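Local coordinates for cytochrome P450 113A1 (Saccharopolyspora erythraea, PDB 2JJO), which uses heme, molecular oxygen and NADPH to hydroxylate the macrolactone ring of erythromycin D at C-12, giving erythromycin C, at residues 377-382 and 399-404. The protein carries 1 engineered substitution. Numbering follows the deposited sequence. Where two conformers were deposited one is given.
Sequences LTVDRD and LPVLAG
Val-379 and Leu-399 both extend their side chains anti to the backbone N, through CG1 in the valine (chi1 173°) and CG in the leucine (chi1 -168°), and these torsions bring the two together nearly at a right angle. Leu-399 CD1 meets both branches of Val-379, lying 3.9 Å from CG1, while its CD2 touches CG2. The contact belongs to the small antiparallel sheet of the cytochrome P450 fold in which strand 400-403 runs between 132-134 and 377-379, the two edge strands; strand 377-379 follows helix 356-374, and the sheet lies away from the heme-binding residues. Thr-378 and Leu-402 form the hydrogen-bonded pair: Thr-378 N gives an almost straight bond to Leu-402 O at 2.9 Å, and Leu-402 N returns a more bent one to Thr-378 O at 2.7 Å. Val-401 CA also lies 3.2 Å from Thr-378 O, in a CA-H...O contact. On the face shared with Val-379, the side chains of Leu-377 and Val-401 cross obliquely, CB to CB at 4.1 Å, and Leu-377 CD1 reaches Val-401 CG2. Leu-377 sends its other methyl, CD2, alongside Ala-403 CA. Val-254 of helix 228-259 and Ile-370 of helix 356-374 pack against Leu-377, and Val-254 also touches Leu-399, so this apolar face lies against helices. Asp-258 of helix 228-259 accepts from Val-379 N and forms a salt bridge with Arg-381, tying the edge strand and the turn after it to that helix. Beyond the last bridge, Asp-380 OD1 takes the N-H of Asp-382 in an Asx turn. Asp-380 N points back to Pro-400 O at 2.9 Å, a nearly linear N-H...O bond whose donor stands 35° out of the carbonyl plane.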
loop_
_atom_site.group_PDB
_atom_site.type_symbol
_atom_site.label_atom_id
_atom_site.label_comp_id
_atom_site.label_asym_id
_atom_site.label_seq_id
_atom_site.Cartn_x
_atom_site.Cartn_y
_atom_site.Cartn_z
ATOM N N LEU A 377 2.396 -22.683 5.451
ATOM C CA LEU A 377 3.531 -22.219 6.209
ATOM C C LEU A 377 3.061 -21.941 7.656
ATOM O O LEU A 377 1.943 -21.460 7.893
ATOM C CB LEU A 377 4.120 -20.947 5.586
ATOM C CG LEU A 377 4.686 -21.104 4.177
ATOM C CD1 LEU A 377 5.020 -19.740 3.533
ATOM C CD2 LEU A 377 5.912 -21.966 4.253
ATOM N N THR A 378 3.908 -22.271 8.621
ATOM C CA THR A 378 3.645 -21.932 10.011
ATOM C C THR A 378 4.559 -20.753 10.323
ATOM O O THR A 378 5.718 -20.752 9.963
ATOM C CB THR A 378 3.859 -23.175 10.901
ATOM O OG1 THR A 378 2.831 -24.150 10.621
ATOM C CG2 THR A 378 3.869 -22.825 12.397
ATOM N N VAL A 379 4.026 -19.723 10.951
ATOM C CA VAL A 379 4.865 -18.605 11.378
ATOM C C VAL A 379 5.646 -19.057 12.613
ATOM O O VAL A 379 5.094 -19.715 13.487
ATOM C CB VAL A 379 4.001 -17.354 11.706
ATOM C CG1 VAL A 379 4.862 -16.230 12.330
ATOM C CG2 VAL A 379 3.323 -16.828 10.457
ATOM N N ASP A 380 6.929 -18.730 12.685
ATOM C CA ASP A 380 7.670 -19.025 13.901
ATOM C C ASP A 380 7.633 -17.778 14.762
ATOM O O ASP A 380 8.486 -16.891 14.644
ATOM C CB ASP A 380 9.105 -19.475 13.619
ATOM C CG ASP A 380 9.865 -19.819 14.890
ATOM O OD1 ASP A 380 9.406 -19.485 16.016
ATOM O OD2 ASP A 380 10.963 -20.371 14.756
ATOM N N ARG A 381 6.635 -17.745 15.643
ATOM C CA ARG A 381 6.269 -16.550 16.373
ATOM C C ARG A 381 7.319 -16.126 17.400
ATOM O O ARG A 381 7.302 -14.978 17.845
ATOM C CB ARG A 381 4.884 -16.723 17.018
ATOM C CG ARG A 381 3.767 -16.986 15.986
ATOM C CD ARG A 381 2.365 -16.904 16.617
ATOM N NE ARG A 381 1.296 -17.499 15.774
ATOM C CZ ARG A 381 0.044 -17.696 16.198
ATOM N NH1 ARG A 381 -0.296 -17.338 17.448
ATOM N NH2 ARG A 381 -0.875 -18.246 15.395
ATOM N N ASP A 382 8.213 -17.042 17.763
ATOM C CA ASP A 382 9.240 -16.795 18.758
ATOM C C ASP A 382 10.612 -16.505 18.106
ATOM O O ASP A 382 11.613 -16.374 18.802
ATOM C CB ASP A 382 9.358 -17.992 19.739
ATOM C CG ASP A 382 8.011 -18.454 20.291
ATOM O OD1 ASP A 382 7.749 -19.675 20.185
ATOM O OD2 ASP A 382 7.212 -17.619 20.814
ATOM N N LEU A 399 9.030 -12.152 8.351
ATOM C CA LEU A 399 8.067 -13.162 8.794
ATOM C C LEU A 399 8.759 -14.508 8.664
ATOM O O LEU A 399 8.695 -15.148 7.619
ATOM C CB LEU A 399 6.777 -13.140 7.963
ATOM C CG LEU A 399 5.648 -13.973 8.586
ATOM C CD1 LEU A 399 5.024 -13.198 9.808
ATOM C CD2 LEU A 399 4.572 -14.278 7.517
ATOM N N PRO A 400 9.468 -14.915 9.731
ATOM C CA PRO A 400 10.117 -16.236 9.739
ATOM C C PRO A 400 9.057 -17.322 9.658
ATOM O O PRO A 400 8.104 -17.290 10.413
ATOM C CB PRO A 400 10.808 -16.286 11.101
ATOM C CG PRO A 400 10.943 -14.839 11.512
ATOM C CD PRO A 400 9.694 -14.167 10.974
ATOM N N VAL A 401 9.202 -18.263 8.736
ATOM C CA VAL A 401 8.169 -19.291 8.590
ATOM C C VAL A 401 8.803 -20.658 8.586
ATOM O O VAL A 401 10.013 -20.814 8.341
ATOM C CB VAL A 401 7.321 -19.112 7.291
ATOM C CG1 VAL A 401 6.366 -17.905 7.445
ATOM C CG2 VAL A 401 8.236 -18.965 6.059
ATOM N N LEU A 402 7.965 -21.659 8.773
ATOM C CA LEU A 402 8.419 -23.037 8.708
ATOM C C LEU A 402 7.543 -23.799 7.743
ATOM O O LEU A 402 6.328 -23.706 7.821
ATOM C CB LEU A 402 8.309 -23.694 10.107
ATOM C CG LEU A 402 8.990 -22.984 11.279
ATOM C CD1 LEU A 402 8.369 -23.507 12.574
ATOM C CD2 LEU A 402 10.544 -23.181 11.242
ATOM N N ALA A 403 8.160 -24.566 6.854
ATOM C CA ALA A 403 7.404 -25.291 5.837
ATOM C C ALA A 403 6.525 -26.370 6.475
ATOM O O ALA A 403 6.987 -27.211 7.303
ATOM C CB ALA A 403 8.329 -25.872 4.806
ATOM N N GLY A 404 5.240 -26.334 6.133
ATOM C CA GLY A 404 4.333 -27.384 6.584
ATOM C C GLY A 404 4.851 -28.695 6.023
ATOM O O GLY A 404 5.188 -29.624 6.754
#